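Local coordinates for phosphoserine aminotransferase (Bacillus circulans, PDB 2C0R), which catalyses the reversible, pyridoxal-phosphate-dependent transamination of 3-phosphohydroxypyruvate to phosphoserine in serine biosynthesis, and a related step towards pyridoxine, at residues A95-T100 and Y145-S150; G101-K106 and E152-A157; D173-I178 and V191-Q196; D297-F302 and R335-N340. The protein carries 1 engineered substitution. One frame throughout, in Å; residues are numbered along the deposited sequence.

Interactions 1, 2 and 3 gather round one pyridoxal phosphate, and interaction 4 borders the same site. Interaction 1 joins parallel strands 94-99 and 143-149 of the seven-stranded mixed sheet. Interaction 3 lies in the same sheet, at strands 170-173 and 190-194, with its centre about 14 Å from that of interaction 1. The segments of interaction 2 come just after those of interaction 1 in the chain, their centres about 11 Å apart, so the segments of the two alternate. Interaction 4 comes last, in a separate three-stranded antiparallel sheet. It meets 152-157 through Thr301 and Arg335, about 13 Å away between centres, which ties the small sheet to the cofactor pocket.

Interaction 1 (A95-T100 and Y145-S150); sequences ANYVMT and YLHLTS
Neighbouring parallel strands of the large mixed sheet meet here, with an aromatic cluster of Tyr97, Tyr145 and His147 on one face. The strand directions differ by 24°. Their backbones are joined where Asn96 N donates to Tyr145 O, His147 N to Asn96 O, and Val98 N to His147 O. The bond from Val98 N to His147 O is 2.9 Å long and nearly straight.

In the cluster, the hydroxyl of Tyr145 donates to that of Tyr97, with Tyr145 OH to Tyr97 OH at 2.6 Å. Tyr145 turns its CG between its own backbone N and carbonyl carbon (chi1 55°), and its ring rises from the strand beside Ala95. Ala95 CB lies 3.5 Å from Tyr145 CZ. His147 comes over one face of the Tyr97 ring: its CB is 3.9 Å from the ring centroid in a CH-pi contact, and its imidazole is inclined to the Tyr97 ring by 32°. On the other face of the sheet, Val98 CG2 touches Leu146 CD1 at 3.7 Å.

Two waters continue the link beyond the direct backbone bonds. One donates to Val98 O and Thr100 OG1 and accepts from Thr149 N. Thr100 OG1 is also hydrogen-bonded to Glu152 OE2. The other water joins Val98 O, His147 ND1 at 2.8 Å, and Thr149 OG1. It sits in the plane of the imidazole, at its edge. His147 NE2 is hydrogen-bonded to Tyr192 OH, beside the cofactor-binding Asp173.

Both nitrogens of this buried histidine therefore have polar partners. These bonds, with the face of the Tyr97 ring against it, would fix the rotation of the imidazole.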
# COMPACT_ATOMS: atom_id res chain seq x y z
N ALA A 95 -6.54 -23.22 -13.80
CA ALA A 95 -5.45 -22.25 -13.64
C ALA A 95 -4.18 -23.10 -13.64
O ALA A 95 -3.98 -23.89 -12.71
CB ALA A 95 -5.61 -21.47 -12.37
N ASN A 96 -3.40 -22.91 -14.71
CA ASN A 96 -2.19 -23.68 -14.90
C ASN A 96 -0.97 -22.97 -14.34
O ASN A 96 -0.77 -21.77 -14.63
CB ASN A 96 -1.95 -23.96 -16.39
CG ASN A 96 -2.99 -25.00 -16.88
OD1 ASN A 96 -4.15 -24.92 -16.49
ND2 ASN A 96 -2.56 -25.93 -17.68
N TYR A 97 -0.17 -23.72 -13.58
CA TYR A 97 1.01 -23.20 -12.88
C TYR A 97 2.29 -23.95 -13.24
O TYR A 97 2.24 -25.18 -13.37
CB TYR A 97 0.78 -23.24 -11.34
CG TYR A 97 -0.14 -22.05 -11.00
CD1 TYR A 97 -1.51 -22.14 -11.20
CD2 TYR A 97 0.40 -20.87 -10.49
CE1 TYR A 97 -2.36 -21.11 -10.91
CE2 TYR A 97 -0.47 -19.82 -10.21
CZ TYR A 97 -1.83 -19.94 -10.41
OH TYR A 97 -2.70 -18.90 -10.17
N VAL A 98 3.39 -23.22 -13.42
CA VAL A 98 4.72 -23.84 -13.47
C VAL A 98 5.30 -23.80 -12.06
O VAL A 98 5.43 -22.67 -11.54
CB VAL A 98 5.59 -23.09 -14.46
CG1 VAL A 98 7.00 -23.75 -14.53
CG2 VAL A 98 4.95 -22.97 -15.83
N MET A 99 5.60 -24.93 -11.46
CA MET A 99 5.91 -25.05 -10.04
C MET A 99 7.43 -25.14 -9.86
O MET A 99 8.04 -26.17 -10.03
CB MET A 99 5.21 -26.22 -9.36
CG MET A 99 3.71 -26.23 -9.59
SD MET A 99 2.90 -24.69 -9.02
CE MET A 99 3.33 -24.78 -7.27
N THR A 100 8.01 -23.98 -9.53
CA THR A 100 9.47 -23.81 -9.50
C THR A 100 9.99 -23.55 -8.12
O THR A 100 11.20 -23.28 -7.97
CB THR A 100 9.90 -22.64 -10.44
OG1 THR A 100 8.98 -21.55 -10.21
CG2 THR A 100 9.76 -23.07 -11.89
N TYR A 145 -5.09 -19.71 -18.14
CA TYR A 145 -3.84 -18.96 -18.19
C TYR A 145 -2.73 -19.94 -17.80
O TYR A 145 -3.03 -21.01 -17.29
CB TYR A 145 -3.75 -17.75 -17.28
CG TYR A 145 -3.99 -17.92 -15.81
CD1 TYR A 145 -3.00 -18.35 -14.93
CD2 TYR A 145 -5.25 -17.65 -15.27
CE1 TYR A 145 -3.27 -18.51 -13.58
CE2 TYR A 145 -5.52 -17.78 -13.92
CZ TYR A 145 -4.53 -18.21 -13.07
OH TYR A 145 -4.74 -18.35 -11.71
N LEU A 146 -1.50 -19.52 -18.07
CA LEU A 146 -0.34 -20.23 -17.55
C LEU A 146 0.43 -19.23 -16.68
O LEU A 146 0.78 -18.18 -17.24
CB LEU A 146 0.58 -20.77 -18.64
CG LEU A 146 1.89 -21.37 -18.09
CD1 LEU A 146 1.64 -22.71 -17.43
CD2 LEU A 146 2.93 -21.49 -19.19
N HIS A 147 0.67 -19.53 -15.42
CA HIS A 147 1.40 -18.65 -14.51
C HIS A 147 2.79 -19.24 -14.25
O HIS A 147 2.91 -20.41 -13.95
CB HIS A 147 0.61 -18.56 -13.23
CG HIS A 147 1.23 -17.68 -12.19
ND1 HIS A 147 2.34 -18.05 -11.44
CD2 HIS A 147 0.88 -16.45 -11.77
CE1 HIS A 147 2.63 -17.03 -10.62
NE2 HIS A 147 1.76 -16.04 -10.80
N LEU A 148 3.80 -18.40 -14.41
CA LEU A 148 5.14 -18.78 -13.98
C LEU A 148 5.69 -17.68 -13.09
O LEU A 148 5.20 -16.54 -13.09
CB LEU A 148 6.03 -19.07 -15.18
CG LEU A 148 6.27 -18.00 -16.24
CD1 LEU A 148 7.30 -16.95 -15.85
CD2 LEU A 148 6.78 -18.64 -17.54
N THR A 149 6.73 -18.05 -12.40
CA THR A 149 7.51 -17.18 -11.55
C THR A 149 8.85 -16.99 -12.23
O THR A 149 9.59 -17.99 -12.37
CB THR A 149 7.66 -17.85 -10.17
OG1 THR A 149 6.35 -18.27 -9.76
CG2 THR A 149 8.21 -16.90 -9.13
N SER A 150 9.17 -15.78 -12.68
CA SER A 150 10.36 -15.60 -13.47
C SER A 150 11.62 -15.83 -12.62
O SER A 150 12.59 -16.38 -13.16
CB SER A 150 10.47 -14.23 -14.11
OG SER A 150 10.38 -13.23 -13.11
O HOH W 1 7.42 -20.81 -12.36
O HOH W 2 4.33 -19.91 -10.78

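Interaction 2 (G101-K106 and E152-A157); sequences GSWASK and ETIEGA. With PLP (pyridoxal-5'-phosphate), chain C.
Glu152 and Trp103 meet where a carboxylate receives the first turn of helix 102-114. Glu152 OE1 accepts from Trp103 N at 2.9 Å, and Glu152 OE2 accepts from Ala104 N at 3.0 Å. Each oxygen uses its syn lone pair, on the side of the other oxygen, so the carboxylate grips two successive N-H groups. The Glu152 chain is bent at chi2 (-75°), which folds its end back to the helix. Thr100 OG1 is also hydrogen-bonded to OE2. The N-terminal end of the helix would probably stabilise the negative charge.

Trp103 lays one face of its indole against the pyridine ring of pyridoxal phosphate. PLP C4 lies 3.5 Å above the indole plane, offset toward the rim, and Trp103 CH2 is 3.4 Å from PLP C5A. This aromatic cover over the cofactor ring is a familiar feature of aminotransferases of this fold. Thr153 reaches the cofactor from the other segment: its OG1 is hydrogen-bonded to PLP O3 at 2.5 Å, and also to Ser176 OG. Ile154 CD1 packs near the indole, 3.7 Å from Trp103 NE1.

Gly101 is the N-cap residue of the helix. Ser102, the next residue, is held by a second carboxylate. Ser102 N donates to Glu155 OE1 at 2.8 Å, from above the carboxylate plane, while its OG donates to Glu155 OE2 in a very short bond. Gly156 and Ala157 both face Glu152 in a G1 beta bulge, in which the Ala157 N bond to Glu152 O is weak.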
# COMPACT_ATOMS: atom_id res chain seq x y z
N GLY A 101 9.15 -23.59 -7.09
CA GLY A 101 9.73 -23.30 -5.77
C GLY A 101 8.71 -22.54 -4.93
O GLY A 101 7.48 -22.58 -5.09
N SER A 102 9.23 -21.79 -3.99
CA SER A 102 8.42 -21.22 -2.92
C SER A 102 7.38 -20.24 -3.38
O SER A 102 6.24 -20.23 -2.87
CB SER A 102 9.37 -20.52 -1.94
OG SER A 102 10.13 -21.53 -1.27
N TRP A 103 7.76 -19.37 -4.32
CA TRP A 103 6.74 -18.37 -4.70
C TRP A 103 5.73 -18.93 -5.70
O TRP A 103 4.57 -18.52 -5.67
CB TRP A 103 7.48 -17.13 -5.20
CG TRP A 103 8.07 -16.38 -4.03
CD1 TRP A 103 9.37 -16.14 -3.76
CD2 TRP A 103 7.32 -15.79 -2.96
NE1 TRP A 103 9.49 -15.42 -2.59
CE2 TRP A 103 8.25 -15.20 -2.08
CE3 TRP A 103 5.95 -15.71 -2.66
CZ2 TRP A 103 7.85 -14.53 -0.92
CZ3 TRP A 103 5.55 -15.04 -1.50
CH2 TRP A 103 6.49 -14.46 -0.65
N ALA A 104 6.14 -19.86 -6.56
CA ALA A 104 5.16 -20.54 -7.36
C ALA A 104 4.17 -21.26 -6.47
O ALA A 104 2.98 -21.26 -6.69
CB ALA A 104 5.84 -21.60 -8.21
N SER A 105 4.68 -21.87 -5.39
CA SER A 105 3.79 -22.62 -4.49
C SER A 105 2.77 -21.70 -3.83
O SER A 105 1.60 -22.06 -3.64
CB SER A 105 4.55 -23.37 -3.40
OG SER A 105 5.28 -24.44 -3.96
N LYS A 106 3.21 -20.50 -3.44
CA LYS A 106 2.26 -19.56 -2.80
C LYS A 106 1.19 -19.17 -3.81
O LYS A 106 0.01 -19.00 -3.50
CB LYS A 106 3.02 -18.33 -2.31
CG LYS A 106 3.82 -18.63 -1.05
CD LYS A 106 2.89 -18.54 0.15
CE LYS A 106 3.64 -18.43 1.47
NZ LYS A 106 3.91 -17.00 1.82
N GLU A 152 12.66 -17.19 -8.76
CA GLU A 152 12.29 -17.78 -7.48
C GLU A 152 13.28 -17.23 -6.45
O GLU A 152 14.39 -17.80 -6.32
CB GLU A 152 12.34 -19.30 -7.56
CG GLU A 152 11.09 -19.86 -8.24
CD GLU A 152 9.83 -19.83 -7.39
OE1 GLU A 152 9.83 -19.21 -6.31
OE2 GLU A 152 8.82 -20.43 -7.81
N THR A 153 12.82 -16.20 -5.81
CA THR A 153 13.61 -15.40 -4.89
C THR A 153 14.20 -16.18 -3.73
O THR A 153 15.29 -15.81 -3.27
CB THR A 153 12.65 -14.34 -4.26
OG1 THR A 153 11.74 -13.96 -5.31
CG2 THR A 153 13.48 -13.16 -3.78
N ILE A 154 13.48 -17.21 -3.26
CA ILE A 154 13.97 -17.95 -2.08
C ILE A 154 14.95 -19.04 -2.47
O ILE A 154 15.93 -19.29 -1.77
CB ILE A 154 12.76 -18.51 -1.28
CG1 ILE A 154 12.09 -17.36 -0.53
CG2 ILE A 154 13.17 -19.66 -0.38
CD1 ILE A 154 10.73 -17.66 0.06
N GLU A 155 14.65 -19.73 -3.58
CA GLU A 155 15.52 -20.81 -4.02
C GLU A 155 16.73 -20.32 -4.81
O GLU A 155 17.77 -21.00 -4.83
CB GLU A 155 14.70 -21.80 -4.85
CG GLU A 155 13.94 -22.81 -3.98
CD GLU A 155 12.66 -22.29 -3.38
OE1 GLU A 155 12.01 -21.50 -4.09
OE2 GLU A 155 12.19 -22.55 -2.24
N GLY A 156 16.64 -19.15 -5.44
CA GLY A 156 17.76 -18.63 -6.21
C GLY A 156 17.78 -19.15 -7.65
O GLY A 156 18.84 -19.20 -8.26
N ALA A 157 16.62 -19.48 -8.23
CA ALA A 157 16.53 -19.99 -9.58
C ALA A 157 15.83 -18.93 -10.44
O ALA A 157 14.99 -18.15 -9.95
CB ALA A 157 15.76 -21.30 -9.68
N1 PLP C . 6.60 -13.29 -5.47
C2 PLP C . 7.96 -13.21 -5.43
C2A PLP C . 8.73 -13.85 -6.59
C3 PLP C . 8.59 -12.58 -4.40
O3 PLP C . 9.94 -12.44 -4.37
C4 PLP C . 7.81 -11.95 -3.44
C4A PLP C . 8.51 -11.24 -2.28
C5 PLP C . 6.45 -12.12 -3.46
C6 PLP C . 5.82 -12.71 -4.51
C5A PLP C . 5.58 -11.58 -2.31
O4P PLP C . 5.49 -10.16 -2.40
P PLP C . 4.65 -9.30 -1.35
O1P PLP C . 4.66 -7.90 -1.89
O2P PLP C . 5.42 -9.44 -0.05
O3P PLP C . 3.30 -9.92 -1.28

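Interaction 3 (D173-I178 and V191-Q196); sequences DMSSDI and VYAGAQ. With PLP (pyridoxal-5'-phosphate), chain C.
Asp173 and Tyr192 are brought together by contrasting first torsions. CG of Asp173 is anti to its backbone N (chi1 177°), whereas CG of Tyr192 stands between its N and carbonyl carbon (chi1 62°). The Tyr192 ring thereby comes to lie under the Asp173 backbone. Asp173 CA sits over the ring face, 3.8 Å from the centroid, in a CH-pi contact. Asp173 CB touches Tyr192 OH at 3.4 Å, and that hydroxyl is hydrogen-bonded to His147 NE2.

The backbones are joined by Met174 N to Tyr192 O at 2.8 Å. Ser175 then ties the turn to the strand. Ser175 OG accepts from Gly194 N at 3.2 Å and donates to Asp173 OD1 on the syn side. The same OD1 also accepts from Ser175 N, which closes an Asx turn. Two donors thus hold the carboxylate, and Asp173 OD2 comes within 2.6 Å of PLP N1. Such a close carboxylate would be expected to favour a protonated pyridine nitrogen.

Ile178 CG2 packs on Ala193 CB at 3.5 Å. A water donates to both Ser175 O and Gly194 O. Further along, Gln196 NE2 donates to PLP O1P at 2.9 Å.

An aspartate at the end of a sheet strand, paired with the pyridine nitrogen, is characteristic of the cofactor site of fold-type I pyridoxal-phosphate enzymes.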
# COMPACT_ATOMS: atom_id res chain seq x y z
N ASP A 173 4.95 -13.78 -12.47
CA ASP A 173 5.36 -13.08 -11.26
C ASP A 173 6.84 -12.72 -11.38
O ASP A 173 7.68 -13.58 -11.22
CB ASP A 173 5.16 -14.01 -10.06
CG ASP A 173 5.62 -13.41 -8.75
OD1 ASP A 173 6.12 -12.27 -8.72
OD2 ASP A 173 5.46 -14.10 -7.72
N MET A 174 7.12 -11.47 -11.70
CA MET A 174 8.47 -10.98 -11.85
C MET A 174 8.86 -10.13 -10.65
O MET A 174 9.71 -9.24 -10.81
CB MET A 174 8.57 -10.16 -13.13
CG MET A 174 8.29 -10.96 -14.37
SD MET A 174 8.66 -9.98 -15.86
CE MET A 174 8.47 -11.27 -17.11
N SER A 175 8.25 -10.40 -9.49
CA SER A 175 8.59 -9.53 -8.36
C SER A 175 10.09 -9.33 -8.12
O SER A 175 10.54 -8.20 -7.90
CB SER A 175 8.00 -10.12 -7.08
OG SER A 175 6.56 -10.10 -7.14
N SER A 176 10.88 -10.41 -8.20
CA SER A 176 12.28 -10.25 -7.85
C SER A 176 13.19 -10.06 -9.05
O SER A 176 14.41 -10.02 -8.84
CB SER A 176 12.69 -11.39 -6.94
OG SER A 176 12.37 -12.64 -7.50
N ASP A 177 12.67 -9.86 -10.26
CA ASP A 177 13.61 -9.57 -11.37
C ASP A 177 13.02 -8.59 -12.39
O ASP A 177 13.62 -8.32 -13.43
CB ASP A 177 14.15 -10.81 -12.05
CG ASP A 177 13.18 -11.54 -12.98
OD1 ASP A 177 12.04 -11.09 -13.16
OD2 ASP A 177 13.61 -12.58 -13.51
N ILE A 178 11.85 -7.98 -12.13
CA ILE A 178 11.30 -7.09 -13.16
C ILE A 178 12.21 -5.91 -13.39
O ILE A 178 12.74 -5.29 -12.45
CB ILE A 178 9.88 -6.63 -12.76
CG1 ILE A 178 9.13 -6.15 -14.02
CG2 ILE A 178 9.94 -5.59 -11.67
CD1 ILE A 178 7.67 -5.84 -13.76
N VAL A 191 2.08 -9.24 -16.40
CA VAL A 191 3.25 -9.40 -15.55
C VAL A 191 3.06 -8.56 -14.31
O VAL A 191 2.45 -7.47 -14.32
CB VAL A 191 4.59 -9.00 -16.21
CG1 VAL A 191 4.81 -9.81 -17.50
CG2 VAL A 191 4.67 -7.55 -16.57
N TYR A 192 3.55 -9.04 -13.17
CA TYR A 192 3.36 -8.27 -11.95
C TYR A 192 4.60 -8.38 -11.06
O TYR A 192 5.42 -9.32 -11.16
CB TYR A 192 2.16 -8.73 -11.17
CG TYR A 192 2.13 -10.13 -10.65
CD1 TYR A 192 2.32 -10.40 -9.30
CD2 TYR A 192 1.87 -11.20 -11.51
CE1 TYR A 192 2.30 -11.68 -8.77
CE2 TYR A 192 1.82 -12.46 -10.97
CZ TYR A 192 2.03 -12.73 -9.64
OH TYR A 192 1.94 -13.97 -9.11
N ALA A 193 4.72 -7.40 -10.16
CA ALA A 193 5.87 -7.35 -9.27
C ALA A 193 5.54 -6.48 -8.07
O ALA A 193 5.19 -5.31 -8.26
CB ALA A 193 7.09 -6.73 -9.93
N GLY A 194 5.74 -6.97 -6.87
CA GLY A 194 5.84 -6.06 -5.74
C GLY A 194 7.03 -5.17 -6.02
O GLY A 194 8.08 -5.63 -6.43
N ALA A 195 6.87 -3.87 -5.82
CA ALA A 195 7.95 -2.98 -6.20
C ALA A 195 9.20 -3.07 -5.32
O ALA A 195 10.25 -2.67 -5.78
CB ALA A 195 7.49 -1.52 -6.17
N GLN A 196 9.06 -3.58 -4.12
CA GLN A 196 10.11 -3.47 -3.11
C GLN A 196 11.30 -4.39 -3.33
O GLN A 196 12.24 -4.29 -2.54
CB GLN A 196 9.50 -3.78 -1.75
CG GLN A 196 9.06 -5.21 -1.48
CD GLN A 196 7.66 -5.53 -1.98
OE1 GLN A 196 7.00 -4.76 -2.71
NE2 GLN A 196 7.24 -6.73 -1.56
N1 PLP C . 6.60 -13.29 -5.47
C2 PLP C . 7.96 -13.21 -5.43
C2A PLP C . 8.73 -13.85 -6.59
C3 PLP C . 8.59 -12.58 -4.40
O3 PLP C . 9.94 -12.44 -4.37
C4 PLP C . 7.81 -11.95 -3.44
C4A PLP C . 8.51 -11.24 -2.28
C5 PLP C . 6.45 -12.12 -3.46
C6 PLP C . 5.82 -12.71 -4.51
C5A PLP C . 5.58 -11.58 -2.31
O4P PLP C . 5.49 -10.16 -2.40
P PLP C . 4.65 -9.30 -1.35
O1P PLP C . 4.66 -7.90 -1.89
O2P PLP C . 5.42 -9.44 -0.05
O3P PLP C . 3.30 -9.92 -1.28
O HOH W 3 10.40 -5.52 -7.82

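Interaction 4 (D297-F302 and R335-N340); sequences DMNITF and RASIYN
Strands 299-302 and 335-337 run antiparallel, at 167°, with Ile300 and Ala336 as a hydrogen-bonded pair. Ile300 N donates to Ala336 O at 2.9 Å, and Ala336 N donates to Ile300 O at 2.8 Å. Beyond the strand end, Ile338 N donates to Met298 O at 2.7 Å.

Asn299 makes the main polar link between side chains. Asn299 ND2 donates to Ser337 OG at 2.9 Å and, almost straight, to Tyr339 OH at 3.0 Å. Both acceptors lie near the amide plane, so the two bonds fix the rotation of the amide. Its OD1 is bonded to Asn151, and Tyr339 OH also to Ala10 O. Met298 SD meets the edge of the Tyr339 ring, 3.8 Å from Tyr339 CD2, in a Met-aromatic contact. Thr301 CG2 lies alongside the Arg335 chain, whose NH1 reaches Thr153 O.

On the opposite face, Ile300 CD1 and Ile338 CD1 are tightly packed at 3.5 Å. That face rests on two helices: Ile300 touches helix 260-280, while Ala336 and Ile338 touch helix 344-361. The Asn299 and Arg335 face turns instead to the loop after strand 151-152, and so to the cofactor-binding Thr153.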
# COMPACT_ATOMS: atom_id res chain seq x y z
N ASP A 297 20.44 -14.30 -11.35
CA ASP A 297 21.32 -13.15 -11.26
C ASP A 297 20.78 -12.14 -10.24
O ASP A 297 21.42 -11.11 -10.10
CB ASP A 297 21.52 -12.42 -12.57
CG ASP A 297 22.64 -13.05 -13.40
OD1 ASP A 297 23.22 -14.08 -13.00
OD2 ASP A 297 22.95 -12.51 -14.48
N MET A 298 19.68 -12.42 -9.58
CA MET A 298 19.09 -11.51 -8.61
C MET A 298 19.26 -12.04 -7.18
O MET A 298 19.40 -11.24 -6.27
CB MET A 298 17.58 -11.33 -8.87
CG MET A 298 17.31 -10.62 -10.21
SD MET A 298 17.45 -8.84 -10.07
CE MET A 298 19.12 -8.55 -10.68
N ASN A 299 19.13 -13.34 -6.98
CA ASN A 299 19.23 -13.92 -5.64
C ASN A 299 20.15 -15.14 -5.74
O ASN A 299 19.75 -16.15 -6.29
CB ASN A 299 17.87 -14.34 -5.02
CG ASN A 299 16.83 -13.23 -5.12
OD1 ASN A 299 16.08 -13.16 -6.08
ND2 ASN A 299 16.81 -12.38 -4.09
N ILE A 300 21.36 -14.97 -5.20
CA ILE A 300 22.33 -16.06 -5.27
C ILE A 300 22.33 -16.83 -3.98
O ILE A 300 22.63 -16.31 -2.91
CB ILE A 300 23.71 -15.47 -5.54
CG1 ILE A 300 23.71 -14.72 -6.88
CG2 ILE A 300 24.76 -16.56 -5.43
CD1 ILE A 300 25.08 -14.21 -7.28
N THR A 301 21.98 -18.11 -4.10
CA THR A 301 21.85 -18.90 -2.88
C THR A 301 22.98 -19.90 -2.82
O THR A 301 23.45 -20.45 -3.82
CB THR A 301 20.48 -19.59 -2.85
OG1 THR A 301 20.33 -20.28 -4.12
CG2 THR A 301 19.36 -18.54 -2.75
N PHE A 302 23.47 -20.08 -1.59
CA PHE A 302 24.59 -21.01 -1.41
C PHE A 302 24.62 -21.50 0.04
O PHE A 302 23.95 -20.96 0.92
CB PHE A 302 25.92 -20.36 -1.83
CG PHE A 302 26.32 -19.08 -1.11
CD1 PHE A 302 27.34 -19.14 -0.18
CD2 PHE A 302 25.69 -17.88 -1.35
CE1 PHE A 302 27.75 -17.99 0.48
CE2 PHE A 302 26.10 -16.73 -0.69
CZ PHE A 302 27.14 -16.79 0.24
N ARG A 335 21.90 -16.27 1.16
CA ARG A 335 21.28 -15.70 -0.03
C ARG A 335 21.81 -14.27 -0.17
O ARG A 335 21.55 -13.45 0.72
CB ARG A 335 19.76 -15.67 0.07
CG ARG A 335 19.11 -14.97 -1.12
CD ARG A 335 17.59 -15.17 -1.11
NE ARG A 335 16.99 -14.69 0.15
CZ ARG A 335 15.71 -14.52 0.38
NH1 ARG A 335 14.79 -14.76 -0.57
NH2 ARG A 335 15.29 -14.10 1.57
N ALA A 336 22.52 -14.01 -1.24
CA ALA A 336 22.99 -12.68 -1.57
C ALA A 336 22.03 -12.12 -2.62
O ALA A 336 22.07 -12.59 -3.75
CB ALA A 336 24.41 -12.73 -2.13
N SER A 337 21.21 -11.17 -2.18
CA SER A 337 20.27 -10.54 -3.11
C SER A 337 20.92 -9.32 -3.74
O SER A 337 21.46 -8.48 -2.99
CB SER A 337 18.99 -10.19 -2.35
OG SER A 337 18.37 -11.38 -1.87
N ILE A 338 20.91 -9.30 -5.07
CA ILE A 338 21.79 -8.39 -5.79
C ILE A 338 21.02 -7.66 -6.88
O ILE A 338 21.45 -7.47 -8.02
CB ILE A 338 23.03 -9.11 -6.34
CG1 ILE A 338 22.63 -10.38 -7.11
CG2 ILE A 338 24.01 -9.43 -5.21
CD1 ILE A 338 23.89 -10.97 -7.79
N TYR A 339 19.81 -7.22 -6.46
CA TYR A 339 18.95 -6.44 -7.30
C TYR A 339 19.65 -5.24 -7.92
O TYR A 339 20.75 -4.92 -7.50
CB TYR A 339 17.79 -5.89 -6.44
CG TYR A 339 17.04 -7.01 -5.77
CD1 TYR A 339 16.93 -7.08 -4.39
CD2 TYR A 339 16.44 -8.01 -6.51
CE1 TYR A 339 16.24 -8.07 -3.76
CE2 TYR A 339 15.73 -9.04 -5.90
CZ TYR A 339 15.66 -9.07 -4.54
OH TYR A 339 14.96 -10.06 -3.90
N ASN A 340 18.99 -4.62 -8.91
CA ASN A 340 19.65 -3.58 -9.68
C ASN A 340 20.45 -2.57 -8.88
O ASN A 340 21.60 -2.28 -9.24
CB ASN A 340 18.70 -2.69 -10.49
CG ASN A 340 17.93 -3.38 -11.60
OD1 ASN A 340 18.23 -4.50 -12.00
ND2 ASN A 340 16.89 -2.71 -12.11
O HOH W 4 22.87 -8.69 -10.00